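Local coordinates for fibronectin-binding protein (Streptococcus pyogenes, PDB 5A0L) that is a cell-surface adhesin whose N-terminal domain carries an internal thioester that mediates covalent binding to the host, at residues A77-A82 with E90-L95; N101-G106 with Y188-F193; Q128-Y133 with K170-N175. All coordinates share one frame; numbering follows the deposited sequence. Where two conformers were deposited one is given.

In the fold
Contacts 1 and 3 join helix to helix in the thioester domain, whereas contact 2 joins a helix to the chain entering a strand of its six-stranded antiparallel barrel. Helix 92-105 serves contacts 1 and 2, its first turn meeting helix 75-81 and its last turn the entry to strand 191-195, with centres about 13 Å apart. Contact 1 closes before contact 2 opens, and contact 3, between helices 120-135 and 158-172, lies wholly between the two halves of contact 2. Contact 2 touches both others, F78 and Y81 packing on I192, and V102, I103 and N105 on I131 and L171; contacts 1 and 3 stay about 7 Å apart at their nearest atoms. Contacts 2 and 3 unite parts 82 and 37 residues apart.

Contact 1: A77-A82 with E90-L95; sequences AFKSYA and ENLDKL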
loop_
_atom_site.group_PDB
_atom_site.type_symbol
_atom_site.label_atom_id
_atom_site.label_comp_id
_atom_site.label_asym_id
_atom_site.label_seq_id
_atom_site.Cartn_x
_atom_site.Cartn_y
_atom_site.Cartn_z
ATOM N N ALA A 77 -7.661 -2.543 -13.922
ATOM C CA ALA A 77 -6.495 -1.715 -13.651
ATOM C C ALA A 77 -5.549 -2.431 -12.699
ATOM O O ALA A 77 -4.325 -2.325 -12.839
ATOM C CB ALA A 77 -6.923 -0.387 -13.076
ATOM N N PHE A 78 -6.104 -3.079 -11.678
ATOM C CA PHE A 78 -5.248 -3.795 -10.762
ATOM C C PHE A 78 -4.454 -4.871 -11.479
ATOM O O PHE A 78 -3.284 -5.102 -11.191
ATOM C CB PHE A 78 -6.039 -4.369 -9.589
ATOM C CG PHE A 78 -6.700 -3.341 -8.680
ATOM C CD1 PHE A 78 -6.264 -2.047 -8.574
ATOM C CD2 PHE A 78 -7.751 -3.727 -7.881
ATOM C CE1 PHE A 78 -6.870 -1.142 -7.706
ATOM C CE2 PHE A 78 -8.370 -2.841 -7.050
ATOM C CZ PHE A 78 -7.925 -1.539 -6.939
ATOM N N LYS A 79 -5.085 -5.573 -12.418
ATOM C CA LYS A 79 -4.354 -6.561 -13.220
ATOM C C LYS A 79 -3.271 -5.887 -14.085
ATOM O O LYS A 79 -2.099 -6.321 -14.074
ATOM C CB LYS A 79 -5.319 -7.413 -14.056
ATOM C CG LYS A 79 -4.713 -8.320 -15.127
ATOM C CD LYS A 79 -3.770 -9.380 -14.659
ATOM C CE LYS A 79 -3.199 -10.167 -15.857
ATOM N NZ LYS A 79 -2.105 -11.107 -15.478
ATOM N N SER A 80 -3.665 -4.828 -14.809
ATOM C CA SER A 80 -2.800 -4.232 -15.826
ATOM C C SER A 80 -1.559 -3.569 -15.249
ATOM O O SER A 80 -0.511 -3.530 -15.906
ATOM C CB SER A 80 -3.601 -3.198 -16.633
ATOM O OG SER A 80 -4.510 -3.893 -17.451
ATOM N N TYR A 81 -1.695 -2.957 -14.075
ATOM C CA TYR A 81 -0.589 -2.196 -13.466
ATOM C C TYR A 81 0.253 -2.987 -12.480
ATOM O O TYR A 81 1.232 -2.443 -11.943
ATOM C CB TYR A 81 -1.117 -0.872 -12.861
ATOM C CG TYR A 81 -1.593 0.055 -13.948
ATOM C CD1 TYR A 81 -0.675 0.782 -14.735
ATOM C CD2 TYR A 81 -2.915 0.203 -14.260
ATOM C CE1 TYR A 81 -1.101 1.573 -15.775
ATOM C CE2 TYR A 81 -3.348 1.006 -15.284
ATOM C CZ TYR A 81 -2.446 1.695 -16.051
ATOM O OH TYR A 81 -2.871 2.508 -17.090
ATOM N N ALA A 82 -0.163 -4.232 -12.203
ATOM C CA ALA A 82 0.580 -5.179 -11.383
ATOM C C ALA A 82 1.519 -6.050 -12.246
ATOM O O ALA A 82 1.195 -6.347 -13.397
ATOM C CB ALA A 82 -0.353 -6.083 -10.626
ATOM N N GLU A 90 -8.964 -16.575 -13.427
ATOM C CA GLU A 90 -9.124 -15.406 -14.305
ATOM C C GLU A 90 -10.195 -14.400 -13.827
ATOM O O GLU A 90 -10.741 -13.679 -14.616
ATOM C CB GLU A 90 -9.406 -15.857 -15.770
ATOM C CG GLU A 90 -8.265 -16.606 -16.450
ATOM C CD GLU A 90 -7.193 -15.706 -17.031
ATOM O OE1 GLU A 90 -7.170 -14.471 -16.741
ATOM O OE2 GLU A 90 -6.325 -16.225 -17.788
ATOM N N ASN A 91 -10.481 -14.372 -12.515
ATOM C CA ASN A 91 -11.580 -13.573 -12.010
ATOM C C ASN A 91 -11.047 -12.219 -11.516
ATOM O O ASN A 91 -10.540 -12.084 -10.373
ATOM C CB ASN A 91 -12.301 -14.335 -10.889
ATOM C CG ASN A 91 -13.553 -13.640 -10.433
ATOM O OD1 ASN A 91 -13.693 -12.426 -10.578
ATOM N ND2 ASN A 91 -14.483 -14.410 -9.866
ATOM N N LEU A 92 -11.188 -11.192 -12.356
ATOM C CA LEU A 92 -10.699 -9.873 -12.000
ATOM C C LEU A 92 -11.631 -9.154 -11.032
ATOM O O LEU A 92 -11.162 -8.288 -10.264
ATOM C CB LEU A 92 -10.451 -9.036 -13.246
ATOM C CG LEU A 92 -9.480 -9.625 -14.281
ATOM C CD1 LEU A 92 -9.239 -8.674 -15.424
ATOM C CD2 LEU A 92 -8.158 -10.050 -13.626
ATOM N N ASP A 93 -12.907 -9.537 -10.976
ATOM C CA ASP A 93 -13.802 -8.976 -9.966
ATOM C C ASP A 93 -13.367 -9.373 -8.547
ATOM O O ASP A 93 -13.418 -8.556 -7.589
ATOM C CB ASP A 93 -15.231 -9.413 -10.199
ATOM C CG ASP A 93 -15.865 -8.800 -11.453
ATOM O OD1 ASP A 93 -15.318 -7.876 -12.090
ATOM O OD2 ASP A 93 -16.988 -9.230 -11.779
ATOM N N LYS A 94 -12.904 -10.614 -8.403
ATOM C CA LYS A 94 -12.426 -11.122 -7.117
ATOM C C LYS A 94 -11.118 -10.408 -6.775
ATOM O O LYS A 94 -10.891 -10.068 -5.595
ATOM C CB LYS A 94 -12.231 -12.645 -7.165
ATOM C CG LYS A 94 -11.679 -13.299 -5.900
ATOM C CD LYS A 94 -11.469 -14.821 -5.985
ATOM N N LEU A 95 -10.243 -10.194 -7.772
ATOM C CA LEU A 95 -9.036 -9.419 -7.507
ATOM C C LEU A 95 -9.332 -8.033 -6.938
ATOM O O LEU A 95 -8.729 -7.607 -5.930
ATOM C CB LEU A 95 -8.177 -9.300 -8.770
ATOM C CG LEU A 95 -6.867 -8.510 -8.664
ATOM C CD1 LEU A 95 -5.885 -9.167 -7.706
ATOM C CD2 LEU A 95 -6.242 -8.299 -10.038
#
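L95 reaches from the first turns of helix 92-105 into the side of helix 75-81, where F78 and K79 receive it. Two consecutive helices of the thioester domain, joined by a loop without regular structure, pack side to end here, the second setting off across the direction of the first. The tight part is the inner one. With its CG anti to the backbone N (chi1 180°), L95 sends its branch CD2 across to the neighbouring backbone, 3.8 Å from K79 N and 4.0 Å from F78 CB. A branched aliphatic suits this place because one methyl can fill the groove between two successive residues of a helix. F78 touches L95 through its CB, while its ring continues inward to I192 of strand 191-195, so this buried aromatic joins the helix pair to the barrel.

Toward solvent the packing thins out. L92 offers its CD2 to the aliphatic root of K79, 3.9 Å from K79 CB, and the two side chains cross obliquely; V87 of the connecting loop touches both L92 and L95. K79 bends at its second torsion (61°) and carries its ammonium group away from the leucines, a behaviour that fits lysine to a border: apolar methylenes inside, charge outside. K79 NZ is 6.2 Å from E90 OE1, too far for a salt bridge, though the opposite charges may still attract weakly. Behind L92 the helix start is capped by N91, whose OD1 accepts from K94 N at 2.9 Å, the donor standing 61° out of the carbonyl plane.

Contact 2: N101-G106 with Y188-F193; sequences NVIYNG and YRLNIF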
loop_
_atom_site.group_PDB
_atom_site.type_symbol
_atom_site.label_atom_id
_atom_site.label_comp_id
_atom_site.label_asym_id
_atom_site.label_seq_id
_atom_site.Cartn_x
_atom_site.Cartn_y
_atom_site.Cartn_z
ATOM N N ASN A 101 -10.699 -4.884 0.088
ATOM C CA ASN A 101 -10.878 -5.298 1.454
ATOM C C ASN A 101 -9.579 -5.261 2.247
ATOM O O ASN A 101 -9.601 -4.954 3.452
ATOM C CB ASN A 101 -11.598 -6.640 1.543
ATOM C CG ASN A 101 -13.101 -6.500 1.400
ATOM O OD1 ASN A 101 -13.813 -6.317 2.404
ATOM N ND2 ASN A 101 -13.602 -6.554 0.168
ATOM N N VAL A 102 -8.441 -5.556 1.618
ATOM C CA VAL A 102 -7.165 -5.369 2.294
ATOM C C VAL A 102 -6.961 -3.918 2.742
ATOM O O VAL A 102 -6.643 -3.629 3.900
ATOM C CB VAL A 102 -5.980 -5.814 1.414
ATOM C CG1 VAL A 102 -4.652 -5.321 1.970
ATOM C CG2 VAL A 102 -5.984 -7.325 1.279
ATOM N N ILE A 103 -7.179 -2.985 1.817
ATOM C CA ILE A 103 -6.931 -1.577 2.130
ATOM C C ILE A 103 -7.917 -1.099 3.211
ATOM O O ILE A 103 -7.510 -0.375 4.130
ATOM C CB ILE A 103 -6.984 -0.705 0.861
ATOM C CG1 ILE A 103 -5.818 -1.026 -0.087
ATOM C CG2 ILE A 103 -7.044 0.754 1.184
ATOM C CD1 ILE A 103 -4.478 -0.628 0.428
ATOM N N TYR A 104 -9.194 -1.460 3.090
ATOM C CA TYR A 104 -10.182 -0.982 4.033
ATOM C C TYR A 104 -9.878 -1.461 5.467
ATOM O O TYR A 104 -10.204 -0.768 6.447
ATOM C CB TYR A 104 -11.579 -1.440 3.582
ATOM C CG TYR A 104 -12.705 -0.785 4.335
ATOM C CD1 TYR A 104 -12.831 0.611 4.370
ATOM C CD2 TYR A 104 -13.696 -1.558 4.979
ATOM C CE1 TYR A 104 -13.853 1.220 5.095
ATOM C CE2 TYR A 104 -14.736 -0.941 5.668
ATOM C CZ TYR A 104 -14.829 0.436 5.699
ATOM O OH TYR A 104 -15.820 1.087 6.433
ATOM N N ASN A 105 -9.254 -2.631 5.569
ATOM C CA ASN A 105 -8.902 -3.221 6.841
ATOM C C ASN A 105 -7.516 -2.874 7.374
ATOM O O ASN A 105 -7.213 -3.129 8.539
ATOM C CB ASN A 105 -9.117 -4.721 6.805
ATOM C CG ASN A 105 -10.562 -5.042 6.930
ATOM O OD1 ASN A 105 -11.107 -4.954 8.047
ATOM N ND2 ASN A 105 -11.264 -5.290 5.812
ATOM N N GLY A 106 -6.673 -2.318 6.503
ATOM C CA GLY A 106 -5.299 -1.963 6.831
ATOM C C GLY A 106 -5.173 -0.491 7.199
ATOM O O GLY A 106 -6.134 0.181 7.558
ATOM N N TYR A 188 -17.305 2.521 -2.538
ATOM C CA TYR A 188 -15.886 2.512 -2.150
ATOM C C TYR A 188 -15.017 2.392 -3.400
ATOM O O TYR A 188 -15.211 1.492 -4.210
ATOM C CB TYR A 188 -15.576 1.343 -1.204
ATOM C CG TYR A 188 -14.229 1.368 -0.522
ATOM C CD1 TYR A 188 -13.887 2.384 0.358
ATOM C CD2 TYR A 188 -13.324 0.334 -0.703
ATOM C CE1 TYR A 188 -12.665 2.393 0.997
ATOM C CE2 TYR A 188 -12.092 0.333 -0.069
ATOM C CZ TYR A 188 -11.772 1.358 0.800
ATOM O OH TYR A 188 -10.558 1.302 1.440
ATOM N N ARG A 189 -13.989 3.232 -3.484
ATOM C CA ARG A 189 -13.128 3.275 -4.664
ATOM C C ARG A 189 -11.718 3.677 -4.232
ATOM O O ARG A 189 -11.550 4.544 -3.375
ATOM C CB ARG A 189 -13.657 4.303 -5.674
ATOM C CG ARG A 189 -12.938 4.277 -7.025
ATOM C CD ARG A 189 -13.498 5.284 -8.027
ATOM N NE ARG A 189 -14.938 5.173 -8.162
ATOM C CZ ARG A 189 -15.720 6.100 -8.712
ATOM N NH1 ARG A 189 -15.201 7.204 -9.226
ATOM N NH2 ARG A 189 -17.022 5.919 -8.723
ATOM N N LEU A 190 -10.732 3.062 -4.889
ATOM C CA LEU A 190 -9.337 3.429 -4.730
ATOM C C LEU A 190 -8.797 3.880 -6.088
ATOM O O LEU A 190 -9.497 3.882 -7.099
ATOM C CB LEU A 190 -8.490 2.296 -4.153
ATOM C CG LEU A 190 -8.995 1.754 -2.820
ATOM C CD1 LEU A 190 -8.141 0.558 -2.438
ATOM C CD2 LEU A 190 -8.970 2.806 -1.707
ATOM N N ASN A 191 -7.517 4.267 -6.094
ATOM C CA ASN A 191 -6.858 4.807 -7.279
ATOM C C ASN A 191 -5.499 4.171 -7.452
ATOM O O ASN A 191 -4.797 3.891 -6.477
ATOM C CB ASN A 191 -6.742 6.331 -7.167
ATOM C CG ASN A 191 -8.088 7.000 -7.086
ATOM O OD1 ASN A 191 -8.707 7.073 -5.997
ATOM N ND2 ASN A 191 -8.583 7.418 -8.231
ATOM N N ILE A 192 -5.149 3.994 -8.735
ATOM C CA ILE A 192 -3.799 3.617 -9.129
ATOM C C ILE A 192 -3.114 4.893 -9.643
ATOM O O ILE A 192 -3.705 5.691 -10.332
ATOM C CB ILE A 192 -3.805 2.522 -10.237
ATOM C CG1 ILE A 192 -4.272 1.187 -9.627
ATOM C CG2 ILE A 192 -2.450 2.408 -10.943
ATOM C CD1 ILE A 192 -3.232 0.497 -8.771
ATOM N N PHE A 193 -1.849 5.012 -9.250
ATOM C CA PHE A 193 -0.979 6.091 -9.728
ATOM C C PHE A 193 0.077 5.447 -10.633
ATOM O O PHE A 193 0.906 4.667 -10.179
ATOM C CB PHE A 193 -0.391 6.840 -8.540
ATOM C CG PHE A 193 -1.434 7.678 -7.830
ATOM C CD1 PHE A 193 -2.270 7.094 -6.887
ATOM C CD2 PHE A 193 -1.660 8.999 -8.173
ATOM C CE1 PHE A 193 -3.260 7.834 -6.298
ATOM C CE2 PHE A 193 -2.636 9.744 -7.553
ATOM C CZ PHE A 193 -3.464 9.140 -6.621
#
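N101 O is gripped twice by N105, on the helical turn that presents I103 and Y104 to L190 and Y188. The side-chain N105 ND2 donates to N101 O at 2.9 Å and the backbone N105 N at 3.2 Å, from opposite faces of the carbonyl plane. Asparagine suits the end of the helix because its amide can fold back onto the last turn; the acceptor lies almost in the amide plane, and N105 OD1 is bonded in turn to N112 ND2.

Across the interface, Y188 drives its hydroxyl end against the helix. Its OH sits 3.5 Å from Y104 CA and 3.6 Å from I103 CG2, while the CZ/CE1 end of the same ring meets CD1 at the edge of Y104. The two rings form an edge-to-face pair with centroids 5.2 Å apart and planes at 66°. Y104 turns its CG anti to the backbone N (chi1 -169°), which brings CD1 to 3.8 Å from Y188 CZ. Deeper in, I103 and L190 pack together, L190 CD1 lying 3.7 Å from I103 CG1. The two methyl branches of L190 spread over CG1 and CG2 of I103, fitting apolar residues between helix and barrel, and I103 continues onto L204 and I131. The arrangement is that of a helix packed against a closed antiparallel barrel, here at the entry to strand 191-195 of the thioester domain's fold.

Contact 3: Q128-Y133 with K170-N175; sequences QNAIWY and KLIDPN. With ZN (zinc ion), chain D.
L171 meets A130 first, its CB 3.8 Å from A130 CB and its CD1 close to the same methyl. Alanine suits this place: its small side chain lets the other backbone approach until the CA atoms of A130 and I172 are 6.0 Å apart. I172 follows, over one face of the Y133 ring in a CH-pi contact, with I172 CB 4.0 Å from the ring centroid and 14° off its normal. With chi1 at 65°, CG2 is anti to the carbonyl carbon and thereby placed over the ring, 3.9 Å from Y133 CG; the beta-branch thus sets CB and CG2 together on that face.

D173 turns away from this apolar patch. Its two carboxylate oxygens let it serve two partners at once: OD2 binds a zinc ion at 2.0 Å, with two waters as further ligands, while OD1 accepts from N175 N at 2.8 Å through the anti lone pair, closing an Asx turn. N175 stands at the N-cap of helix 176-179, though its side chain makes no capping bond. Around the contact, A130 also touches V102 of helix 92-105, L171 packs on N105 there, R86 makes a cation-pi contact with Y133, and W132 touches C49 of strand 45-49.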
loop_
_atom_site.group_PDB
_atom_site.type_symbol
_atom_site.label_atom_id
_atom_site.label_comp_id
_atom_site.label_asym_id
_atom_site.label_seq_id
_atom_site.Cartn_x
_atom_site.Cartn_y
_atom_site.Cartn_z
ATOM N N GLN A 128 1.352 -3.085 3.492
ATOM C CA GLN A 128 2.164 -3.166 2.274
ATOM C C GLN A 128 2.441 -4.623 1.914
ATOM O O GLN A 128 2.405 -4.999 0.725
ATOM C CB GLN A 128 3.477 -2.411 2.508
ATOM C CG GLN A 128 4.423 -2.430 1.295
ATOM C CD GLN A 128 3.851 -1.698 0.125
ATOM O OE1 GLN A 128 3.932 -0.463 0.036
ATOM N NE2 GLN A 128 3.210 -2.446 -0.789
ATOM N N ASN A 129 2.739 -5.449 2.901
ATOM C CA ASN A 129 2.967 -6.857 2.635
ATOM C C ASN A 129 1.693 -7.560 2.156
ATOM O O ASN A 129 1.770 -8.412 1.255
ATOM C CB ASN A 129 3.549 -7.559 3.859
ATOM C CG ASN A 129 5.048 -7.442 3.921
ATOM O OD1 ASN A 129 5.748 -8.243 3.313
ATOM N ND2 ASN A 129 5.558 -6.425 4.581
ATOM N N ALA A 130 0.529 -7.203 2.705
ATOM C CA ALA A 130 -0.711 -7.782 2.245
ATOM C C ALA A 130 -1.007 -7.370 0.818
ATOM O O ALA A 130 -1.554 -8.164 0.017
ATOM C CB ALA A 130 -1.849 -7.402 3.183
ATOM N N ILE A 131 -0.672 -6.139 0.454
ATOM C CA ILE A 131 -0.876 -5.707 -0.936
ATOM C C ILE A 131 0.009 -6.516 -1.895
ATOM O O ILE A 131 -0.458 -6.978 -2.940
ATOM C CB ILE A 131 -0.675 -4.174 -1.096
ATOM C CG1 ILE A 131 -1.846 -3.435 -0.415
ATOM C CG2 ILE A 131 -0.525 -3.764 -2.566
ATOM C CD1 ILE A 131 -3.209 -3.747 -0.982
ATOM N N TRP A 132 1.263 -6.723 -1.538
ATOM C CA TRP A 132 2.178 -7.484 -2.383
ATOM C C TRP A 132 1.760 -8.942 -2.515
ATOM O O TRP A 132 2.050 -9.571 -3.553
ATOM C CB TRP A 132 3.594 -7.360 -1.855
ATOM C CG TRP A 132 4.255 -6.037 -2.096
ATOM C CD1 TRP A 132 4.018 -5.173 -3.111
ATOM C CD2 TRP A 132 5.319 -5.474 -1.332
ATOM N NE1 TRP A 132 4.867 -4.087 -3.046
ATOM C CE2 TRP A 132 5.668 -4.249 -1.950
ATOM C CE3 TRP A 132 5.994 -5.859 -0.173
ATOM C CZ2 TRP A 132 6.700 -3.441 -1.463
ATOM C CZ3 TRP A 132 7.007 -5.051 0.309
ATOM C CH2 TRP A 132 7.336 -3.856 -0.333
ATOM N N TYR A 133 1.086 -9.494 -1.520
ATOM C CA TYR A 133 0.507 -10.837 -1.652
ATOM C C TYR A 133 -0.402 -10.881 -2.886
ATOM O O TYR A 133 -0.421 -11.905 -3.612
ATOM C CB TYR A 133 -0.272 -11.170 -0.371
ATOM C CG TYR A 133 -0.927 -12.523 -0.362
ATOM C CD1 TYR A 133 -0.191 -13.662 -0.040
ATOM C CD2 TYR A 133 -2.294 -12.668 -0.610
ATOM C CE1 TYR A 133 -0.822 -14.917 0.010
ATOM C CE2 TYR A 133 -2.920 -13.906 -0.566
ATOM C CZ TYR A 133 -2.171 -15.025 -0.266
ATOM O OH TYR A 133 -2.795 -16.253 -0.226
ATOM N N LYS A 170 -4.877 -12.025 9.008
ATOM C CA LYS A 170 -6.269 -11.663 8.774
ATOM C C LYS A 170 -6.447 -10.988 7.419
ATOM O O LYS A 170 -7.440 -11.195 6.716
ATOM C CB LYS A 170 -6.808 -10.788 9.912
ATOM C CG LYS A 170 -6.876 -11.514 11.265
ATOM C CD LYS A 170 -7.308 -10.607 12.418
ATOM C CE LYS A 170 -7.083 -11.234 13.799
ATOM N NZ LYS A 170 -7.362 -10.158 14.793
ATOM N N LEU A 171 -5.493 -10.137 7.050
ATOM C CA LEU A 171 -5.572 -9.388 5.813
ATOM C C LEU A 171 -5.511 -10.268 4.575
ATOM O O LEU A 171 -6.106 -9.897 3.563
ATOM C CB LEU A 171 -4.511 -8.295 5.732
ATOM C CG LEU A 171 -4.654 -7.104 6.675
ATOM C CD1 LEU A 171 -3.403 -6.234 6.609
ATOM C CD2 LEU A 171 -5.883 -6.271 6.337
ATOM N N ILE A 172 -4.757 -11.371 4.634
ATOM C CA ILE A 172 -4.563 -12.217 3.450
ATOM C C ILE A 172 -5.495 -13.426 3.430
ATOM O O ILE A 172 -5.425 -14.251 2.514
ATOM C CB ILE A 172 -3.087 -12.635 3.265
ATOM C CG1 ILE A 172 -2.597 -13.537 4.411
ATOM C CG2 ILE A 172 -2.202 -11.401 3.112
ATOM C CD1 ILE A 172 -1.191 -14.084 4.216
ATOM N N ASP A 173 -6.405 -13.542 4.398
ATOM C CA ASP A 173 -7.357 -14.638 4.382
ATOM C C ASP A 173 -8.319 -14.452 3.214
ATOM O O ASP A 173 -8.882 -13.376 3.016
ATOM C CB ASP A 173 -8.128 -14.625 5.697
ATOM C CG ASP A 173 -8.974 -15.902 5.890
ATOM O OD1 ASP A 173 -9.847 -16.180 5.079
ATOM O OD2 ASP A 173 -8.778 -16.669 6.857
ATOM N N PRO A 174 -8.567 -15.554 2.444
ATOM C CA PRO A 174 -9.446 -15.402 1.284
ATOM C C PRO A 174 -10.895 -15.092 1.620
ATOM O O PRO A 174 -11.619 -14.567 0.766
ATOM C CB PRO A 174 -9.346 -16.758 0.569
ATOM C CG PRO A 174 -8.961 -17.702 1.657
ATOM C CD PRO A 174 -8.035 -16.906 2.555
ATOM N N ASN A 175 -11.294 -15.335 2.879
ATOM C CA ASN A 175 -12.654 -15.067 3.329
ATOM C C ASN A 175 -12.818 -13.755 4.077
ATOM O O ASN A 175 -13.859 -13.527 4.678
ATOM C CB ASN A 175 -13.130 -16.217 4.217
ATOM C CG ASN A 175 -13.229 -17.541 3.488
ATOM O OD1 ASN A 175 -12.657 -18.560 3.917
ATOM N ND2 ASN A 175 -13.978 -17.547 2.457
HETATM ZN ZN ZN D . -9.898 -18.302 6.868
HETATM O O HOH W 1 -12.043 -17.884 7.247
HETATM O O HOH W 2 -9.177 -19.299 8.426
#